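Local coordinates for minor fimbrium tip subunit Mfa3 (PDB 5NF4), which forms part of the tip of the minor fimbriae, filamentous pili through which Porphyromonas gingivalis builds biofilms and adheres to host cells and other oral bacteria, at residues Asp64-Val76 / His151-Arg163. Sequence-based numbering, arbitrary orientation.
Sequences DFEDRVHSLAMLV and HNATNNNGFPMSR
The ring of Phe-65 lies with one face over the backbone of Thr-154 and Asn-155, its CE1 3.5 Å from Asn-155 CA. With CG anti to the carbonyl carbon (chi1 -68°), the ring is laid against this backbone, while CB meets the methyl of Ala-153. CE1 also sits above the plane of the Arg-68 guanidinium, over its centre, with Arg-68 NE at the ring's edge. From there Arg-68 NH1 reaches Asn-155 O at 3.2 Å, in the carbonyl plane and on a lone pair, though the bond is bent (136°). Asn-155 O also accepts a shorter, straighter bond from His-70 NE2 (2.8 Å, 151°), which arrives above the carbonyl plane. Two side chains thus grip one carbonyl of a turn that also closes on itself, Thr-154 N bonding to Asn-157 O. Asn-155 N, buried beneath the Phe-65 ring, has no polar partner.

Between the two loops, a water donates to Phe-65 O and Arg-68 O and accepts from Phe-159 N. The extended Met-161 chain brings CE within 3.7 Å of Arg-68 O, while Phe-159 presents its edge to Glu-66 O and one face to Ala-153 CB. Glu-66 turns its carboxylate to Lys-198 and Tyr-252. Asn-118, bonded to Arg-68 O, His-70 N and Phe-159 O, also bridges the two segments. The arrangement is loop-to-loop packing at the entrances to strands 71-78 and 161-170, which flank strand 109-117 in the β-rich fimbrillin fold of the FimB/Mfa2 family.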
ATOM      1  N   ASP A  64      -2.641  -8.786  13.623  1.00 83.79           N
ATOM      2  CA  ASP A  64      -3.275  -8.930  12.323  1.00 68.13           C
ATOM      3  C   ASP A  64      -4.151  -7.733  11.971  1.00 52.54           C
ATOM      4  O   ASP A  64      -4.939  -7.816  11.034  1.00 50.94           O
ATOM      5  CB  ASP A  64      -4.129 -10.207  12.258  1.00 79.57           C
ATOM      6  CG  ASP A  64      -5.437 -10.094  13.042  1.00 80.43           C
ATOM      7  OD1 ASP A  64      -5.514  -9.280  13.987  1.00 82.24           O
ATOM      8  OD2 ASP A  64      -6.389 -10.842  12.725  1.00 93.91           O
ATOM      9  N   PHE A  65      -4.007  -6.619  12.694  1.00 51.34           N
ATOM     10  CA  PHE A  65      -4.717  -5.398  12.314  1.00 46.30           C
ATOM     11  C   PHE A  65      -4.388  -5.002  10.858  1.00 44.74           C
ATOM     12  O   PHE A  65      -5.246  -4.449  10.139  1.00 41.81           O
ATOM     13  CB  PHE A  65      -4.368  -4.245  13.279  1.00 48.98           C
ATOM     14  CG  PHE A  65      -4.883  -4.428  14.703  1.00 55.20           C
ATOM     15  CD1 PHE A  65      -5.984  -5.231  14.977  1.00 63.12           C
ATOM     16  CD2 PHE A  65      -4.264  -3.767  15.762  1.00 55.41           C
ATOM     17  CE1 PHE A  65      -6.449  -5.385  16.285  1.00 65.69           C
ATOM     18  CE2 PHE A  65      -4.719  -3.912  17.073  1.00 61.49           C
ATOM     19  CZ  PHE A  65      -5.812  -4.723  17.335  1.00 61.21           C
ATOM     20  N   GLU A  66      -3.165  -5.313  10.412  1.00 48.96           N
ATOM     21  CA  GLU A  66      -2.701  -4.963   9.054  1.00 45.63           C
ATOM     22  C   GLU A  66      -3.509  -5.690   7.980  1.00 43.96           C
ATOM     23  O   GLU A  66      -3.524  -5.279   6.823  1.00 43.96           O
ATOM     24  CB  GLU A  66      -1.219  -5.333   8.828  1.00 49.79           C
ATOM     25  CG  GLU A  66      -0.194  -4.773   9.802  1.00 56.21           C
ATOM     26  CD  GLU A  66       1.231  -5.271   9.490  1.00 54.07           C
ATOM     27  OE1 GLU A  66       2.200  -4.660   9.972  1.00 52.33           O
ATOM     28  OE2 GLU A  66       1.396  -6.296   8.792  1.00 58.67           O
ATOM     29  N   ASP A  67      -4.125  -6.797   8.365  1.00 43.08           N
ATOM     30  CA  ASP A  67      -4.796  -7.673   7.397  1.00 45.42           C
ATOM     31  C   ASP A  67      -6.314  -7.562   7.406  1.00 50.86           C
ATOM     32  O   ASP A  67      -6.993  -8.217   6.616  1.00 49.25           O
ATOM     33  CB  ASP A  67      -4.406  -9.125   7.695  1.00 56.73           C
ATOM     34  CG  ASP A  67      -2.911  -9.329   7.721  1.00 57.34           C
ATOM     35  OD1 ASP A  67      -2.205  -8.643   6.953  1.00 54.02           O
ATOM     36  OD2 ASP A  67      -2.436 -10.169   8.508  1.00 61.59           O
ATOM     37  N   ARG A  68      -6.857  -6.774   8.321  1.00 44.96           N
ATOM     38  CA  ARG A  68      -8.298  -6.788   8.542  1.00 45.84           C
ATOM     39  C   ARG A  68      -9.013  -6.022   7.464  1.00 43.21           C
ATOM     40  O   ARG A  68      -8.606  -4.924   7.094  1.00 40.45           O
ATOM     41  CB  ARG A  68      -8.646  -6.204   9.909  1.00 48.12           C
ATOM     42  CG  ARG A  68      -8.544  -7.205  11.037  1.00 55.98           C
ATOM     43  CD  ARG A  68      -8.943  -6.610  12.373  1.00 67.47           C
ATOM     44  NE  ARG A  68      -8.576  -7.492  13.482  1.00 75.36           N
ATOM     45  CZ  ARG A  68      -9.039  -7.380  14.722  1.00 75.86           C
ATOM     46  NH1 ARG A  68      -9.914  -6.429  15.034  1.00 72.72           N
ATOM     47  NH2 ARG A  68      -8.636  -8.237  15.651  1.00 78.66           N
ATOM     48  N   VAL A  69     -10.076  -6.632   6.947  1.00 41.03           N
ATOM     49  CA  VAL A  69     -10.933  -5.986   5.988  1.00 40.26           C
ATOM     50  C   VAL A  69     -12.282  -5.784   6.662  1.00 48.87           C
ATOM     51  O   VAL A  69     -13.072  -6.718   6.767  1.00 51.72           O
ATOM     52  CB  VAL A  69     -11.101  -6.818   4.704  1.00 39.37           C
ATOM     53  CG1 VAL A  69     -11.920  -6.034   3.687  1.00 37.88           C
ATOM     54  CG2 VAL A  69      -9.732  -7.198   4.125  1.00 44.43           C
ATOM     55  N   HIS A  70     -12.534  -4.542   7.063  1.00 39.30           N
ATOM     56  CA  HIS A  70     -13.725  -4.150   7.822  1.00 41.53           C
ATOM     57  C   HIS A  70     -14.940  -3.897   6.944  1.00 41.24           C
ATOM     58  O   HIS A  70     -16.072  -4.121   7.355  1.00 45.16           O
ATOM     59  CB  HIS A  70     -13.423  -2.878   8.613  1.00 45.03           C
ATOM     60  CG  HIS A  70     -12.395  -3.078   9.677  1.00 47.52           C
ATOM     61  ND1 HIS A  70     -11.049  -2.874   9.458  1.00 47.68           N
ATOM     62  CD2 HIS A  70     -12.514  -3.504  10.956  1.00 51.68           C
ATOM     63  CE1 HIS A  70     -10.389  -3.143  10.571  1.00 46.75           C
ATOM     64  NE2 HIS A  70     -11.253  -3.534  11.493  1.00 50.11           N
ATOM     65  N   SER A  71     -14.684  -3.381   5.758  1.00 40.70           N
ATOM     66  CA  SER A  71     -15.724  -3.204   4.755  1.00 42.23           C
ATOM     67  C   SER A  71     -15.144  -3.459   3.389  1.00 37.98           C
ATOM     68  O   SER A  71     -13.957  -3.265   3.162  1.00 36.42           O
ATOM     69  CB  SER A  71     -16.325  -1.804   4.814  1.00 45.12           C
ATOM     70  OG  SER A  71     -15.378  -0.840   4.372  1.00 44.98           O
ATOM     71  N   LEU A  72     -15.995  -3.883   2.465  1.00 37.78           N
ATOM     72  CA  LEU A  72     -15.572  -4.169   1.112  1.00 36.08           C
ATOM     73  C   LEU A  72     -16.690  -3.846   0.130  1.00 36.28           C
ATOM     74  O   LEU A  72     -17.762  -4.437   0.211  1.00 38.45           O
ATOM     75  CB  LEU A  72     -15.180  -5.647   0.985  1.00 37.49           C
ATOM     76  CG  LEU A  72     -14.761  -6.089  -0.420  1.00 36.84           C
ATOM     77  CD1 LEU A  72     -13.474  -5.380  -0.839  1.00 34.64           C
ATOM     78  CD2 LEU A  72     -14.633  -7.604  -0.490  1.00 42.49           C
ATOM     79  N   ALA A  73     -16.428  -2.926  -0.783  1.00 34.81           N
ATOM     80  CA  ALA A  73     -17.360  -2.618  -1.862  1.00 35.00           C
ATOM     81  C   ALA A  73     -16.872  -3.235  -3.149  1.00 34.29           C
ATOM     82  O   ALA A  73     -15.686  -3.192  -3.465  1.00 34.30           O
ATOM     83  CB  ALA A  73     -17.528  -1.131  -2.040  1.00 35.02           C
ATOM     84  N   MET A  74     -17.800  -3.841  -3.885  1.00 33.37           N
ATOM     85  CA  MET A  74     -17.507  -4.357  -5.196  1.00 31.36           C
ATOM     86  C   MET A  74     -18.440  -3.633  -6.148  1.00 33.57           C
ATOM     87  O   MET A  74     -19.649  -3.594  -5.884  1.00 35.36           O
ATOM     88  CB  MET A  74     -17.749  -5.877  -5.286  1.00 32.10           C
ATOM     89  CG  MET A  74     -17.360  -6.422  -6.666  1.00 31.25           C
ATOM     90  SD  MET A  74     -17.870  -8.136  -6.937  1.00 36.86           S
ATOM     91  CE  MET A  74     -19.639  -7.841  -6.982  1.00 36.65           C
ATOM     92  N   LEU A  75     -17.890  -3.088  -7.222  1.00 32.06           N
ATOM     93  CA  LEU A  75     -18.692  -2.437  -8.261  1.00 33.67           C
ATOM     94  C   LEU A  75     -18.247  -2.997  -9.616  1.00 32.90           C
ATOM     95  O   LEU A  75     -17.047  -3.093  -9.919  1.00 32.77           O
ATOM     96  CB  LEU A  75     -18.555  -0.914  -8.204  1.00 33.22           C
ATOM     97  CG  LEU A  75     -19.021  -0.239  -6.913  1.00 36.07           C
ATOM     98  CD1 LEU A  75     -17.836  -0.076  -5.975  1.00 37.90           C
ATOM     99  CD2 LEU A  75     -19.710   1.123  -7.186  1.00 33.58           C
ATOM    100  N   VAL A  76     -19.236  -3.374 -10.425  1.00 33.22           N
ATOM    101  CA  VAL A  76     -19.007  -4.096 -11.671  1.00 32.37           C
ATOM    102  C   VAL A  76     -19.644  -3.317 -12.814  1.00 30.67           C
ATOM    103  O   VAL A  76     -20.795  -2.846 -12.702  1.00 31.59           O
ATOM    104  CB  VAL A  76     -19.599  -5.528 -11.618  1.00 31.35           C
ATOM    105  CG1 VAL A  76     -19.063  -6.315 -12.821  1.00 31.68           C
ATOM    106  CG2 VAL A  76     -19.261  -6.212 -10.290  1.00 34.65           C
ATOM    107  N   HIS A 151       1.331   4.949  11.642  1.00 33.68           N
ATOM    108  CA  HIS A 151       1.812   4.192  12.769  1.00 35.85           C
ATOM    109  C   HIS A 151       1.308   2.763  12.821  1.00 36.57           C
ATOM    110  O   HIS A 151       2.054   1.851  13.149  1.00 38.12           O
ATOM    111  CB  HIS A 151       1.403   4.861  14.081  1.00 40.26           C
ATOM    112  CG  HIS A 151       1.958   6.232  14.266  1.00 46.36           C
ATOM    113  ND1 HIS A 151       3.277   6.461  14.597  1.00 46.48           N
ATOM    114  CD2 HIS A 151       1.374   7.450  14.178  1.00 53.74           C
ATOM    115  CE1 HIS A 151       3.477   7.762  14.711  1.00 45.36           C
ATOM    116  NE2 HIS A 151       2.343   8.383  14.450  1.00 47.18           N
ATOM    117  N   ASN A 152       0.023   2.580  12.560  1.00 37.81           N
ATOM    118  CA  ASN A 152      -0.572   1.243  12.626  1.00 41.14           C
ATOM    119  C   ASN A 152      -2.013   1.270  12.195  1.00 42.28           C
ATOM    120  O   ASN A 152      -2.662   2.300  12.236  1.00 41.90           O
ATOM    121  CB  ASN A 152      -0.481   0.653  14.052  1.00 45.24           C
ATOM    122  CG  ASN A 152      -0.947   1.630  15.109  1.00 58.18           C
ATOM    123  OD1 ASN A 152      -0.138   2.314  15.723  1.00 70.33           O
ATOM    124  ND2 ASN A 152      -2.253   1.711  15.312  1.00 57.56           N
ATOM    125  N   ALA A 153      -2.501   0.114  11.769  1.00 41.38           N
ATOM    126  CA  ALA A 153      -3.920  -0.117  11.663  1.00 41.15           C
ATOM    127  C   ALA A 153      -4.392  -0.439  13.065  1.00 44.75           C
ATOM    128  O   ALA A 153      -3.590  -0.819  13.911  1.00 47.66           O
ATOM    129  CB  ALA A 153      -4.227  -1.264  10.693  1.00 42.24           C
ATOM    130  N   THR A 154      -5.681  -0.288  13.314  1.00 48.52           N
ATOM    131  CA  THR A 154      -6.217  -0.532  14.644  1.00 50.35           C
ATOM    132  C   THR A 154      -7.301  -1.567  14.540  1.00 49.77           C
ATOM    133  O   THR A 154      -7.645  -2.022  13.446  1.00 49.95           O
ATOM    134  CB  THR A 154      -6.804   0.724  15.260  1.00 51.14           C
ATOM    135  OG1 THR A 154      -7.981   1.075  14.526  1.00 48.44           O
ATOM    136  CG2 THR A 154      -5.790   1.879  15.217  1.00 55.11           C
ATOM    137  N   ASN A 155      -7.875  -1.912  15.682  1.00 53.61           N
ATOM    138  CA  ASN A 155      -8.910  -2.927  15.708  1.00 57.18           C
ATOM    139  C   ASN A 155     -10.118  -2.543  14.846  1.00 53.98           C
ATOM    140  O   ASN A 155     -10.726  -3.406  14.215  1.00 58.60           O
ATOM    141  CB  ASN A 155      -9.334  -3.201  17.161  1.00 69.86           C
ATOM    142  CG  ASN A 155      -9.777  -1.953  17.884  1.00 83.99           C
ATOM    143  OD1 ASN A 155      -9.292  -0.851  17.616  1.00 89.05           O
ATOM    144  ND2 ASN A 155     -10.706  -2.120  18.818  1.00 97.50           N
ATOM    145  N   ASN A 156     -10.439  -1.251  14.777  1.00 55.55           N
ATOM    146  CA  ASN A 156     -11.623  -0.790  14.029  1.00 53.49           C
ATOM    147  C   ASN A 156     -11.323   0.107  12.824  1.00 55.47           C
ATOM    148  O   ASN A 156     -12.240   0.590  12.154  1.00 55.14           O
ATOM    149  CB  ASN A 156     -12.554  -0.048  14.974  1.00 66.25           C
ATOM    150  CG  ASN A 156     -12.932  -0.889  16.173  1.00 91.53           C
ATOM    151  OD1 ASN A 156     -13.173  -2.090  16.048  1.00 91.95           O
ATOM    152  ND2 ASN A 156     -12.957  -0.271  17.346  1.00106.75           N
ATOM    153  N   ASN A 157     -10.048   0.329  12.539  1.00 50.63           N
ATOM    154  CA  ASN A 157      -9.677   1.212  11.432  1.00 40.91           C
ATOM    155  C   ASN A 157      -8.564   0.602  10.599  1.00 37.30           C
ATOM    156  O   ASN A 157      -7.387   0.754  10.932  1.00 40.35           O
ATOM    157  CB  ASN A 157      -9.254   2.571  12.008  1.00 43.21           C
ATOM    158  CG  ASN A 157      -9.049   3.622  10.951  1.00 46.15           C
ATOM    159  OD1 ASN A 157      -9.192   3.363   9.763  1.00 40.68           O
ATOM    160  ND2 ASN A 157      -8.700   4.828  11.390  1.00 46.57           N
ATOM    161  N   GLY A 158      -8.937  -0.125   9.554  1.00 39.03           N
ATOM    162  CA  GLY A 158      -7.970  -0.829   8.742  1.00 39.47           C
ATOM    163  C   GLY A 158      -7.400   0.048   7.662  1.00 34.14           C
ATOM    164  O   GLY A 158      -7.947   1.126   7.356  1.00 35.83           O
ATOM    165  N   PHE A 159      -6.318  -0.423   7.045  1.00 33.83           N
ATOM    166  CA  PHE A 159      -5.698   0.267   5.905  1.00 32.16           C
ATOM    167  C   PHE A 159      -6.605   0.229   4.695  1.00 32.16           C
ATOM    168  O   PHE A 159      -7.160  -0.821   4.400  1.00 32.39           O
ATOM    169  CB  PHE A 159      -4.364  -0.397   5.508  1.00 33.88           C
ATOM    170  CG  PHE A 159      -3.281  -0.292   6.520  1.00 34.51           C
ATOM    171  CD1 PHE A 159      -2.888   0.940   7.034  1.00 35.81           C
ATOM    172  CD2 PHE A 159      -2.588  -1.423   6.901  1.00 33.94           C
ATOM    173  CE1 PHE A 159      -1.862   1.016   7.962  1.00 34.63           C
ATOM    174  CE2 PHE A 159      -1.578  -1.355   7.803  1.00 37.61           C
ATOM    175  CZ  PHE A 159      -1.207  -0.120   8.345  1.00 35.34           C
ATOM    176  N   PRO A 160      -6.745   1.342   3.953  1.00 33.58           N
ATOM    177  CA  PRO A 160      -7.419   1.235   2.651  1.00 31.75           C
ATOM    178  C   PRO A 160      -6.758   0.221   1.752  1.00 31.52           C
ATOM    179  O   PRO A 160      -5.529   0.103   1.730  1.00 30.73           O
ATOM    180  CB  PRO A 160      -7.301   2.645   2.055  1.00 31.78           C
ATOM    181  CG  PRO A 160      -7.130   3.556   3.269  1.00 32.72           C
ATOM    182  CD  PRO A 160      -6.325   2.724   4.257  1.00 35.05           C
ATOM    183  N   MET A 161      -7.583  -0.538   1.023  1.00 30.04           N
ATOM    184  CA  MET A 161      -7.088  -1.538   0.075  1.00 32.30           C
ATOM    185  C   MET A 161      -7.945  -1.503  -1.181  1.00 31.44           C
ATOM    186  O   MET A 161      -9.086  -1.037  -1.157  1.00 31.07           O
ATOM    187  CB  MET A 161      -7.109  -2.942   0.662  1.00 32.29           C
ATOM    188  CG  MET A 161      -6.670  -3.040   2.076  1.00 34.55           C
ATOM    189  SD  MET A 161      -6.686  -4.770   2.561  1.00 38.16           S
ATOM    190  CE  MET A 161      -6.257  -4.641   4.300  1.00 40.44           C
ATOM    191  N   SER A 162      -7.374  -1.943  -2.292  1.00 31.80           N
ATOM    192  CA  SER A 162      -8.170  -2.059  -3.499  1.00 30.87           C
ATOM    193  C   SER A 162      -7.631  -3.067  -4.466  1.00 32.73           C
ATOM    194  O   SER A 162      -6.488  -3.542  -4.360  1.00 32.41           O
ATOM    195  CB  SER A 162      -8.234  -0.709  -4.183  1.00 35.39           C
ATOM    196  OG  SER A 162      -6.916  -0.351  -4.569  1.00 35.66           O
ATOM    197  N   ARG A 163      -8.463  -3.386  -5.445  1.00 31.53           N
ATOM    198  CA  ARG A 163      -7.987  -4.149  -6.575  1.00 34.08           C
ATOM    199  C   ARG A 163      -8.976  -3.949  -7.701  1.00 34.32           C
ATOM    200  O   ARG A 163     -10.163  -3.776  -7.448  1.00 35.13           O
ATOM    201  CB  ARG A 163      -7.841  -5.621  -6.209  1.00 36.56           C
ATOM    202  CG  ARG A 163      -7.048  -6.443  -7.215  1.00 38.09           C
ATOM    203  CD  ARG A 163      -5.571  -6.175  -7.169  1.00 41.90           C
ATOM    204  NE  ARG A 163      -4.956  -6.901  -8.263  1.00 55.48           N
ATOM    205  CZ  ARG A 163      -4.411  -8.106  -8.172  1.00 62.86           C
ATOM    206  NH1 ARG A 163      -4.332  -8.736  -7.006  1.00 54.83           N
ATOM    207  NH2 ARG A 163      -3.924  -8.674  -9.267  1.00 62.19           N
TER
HETATM  208  O   HOH W   1      -6.164  -3.307   7.650  1.00 37.11           O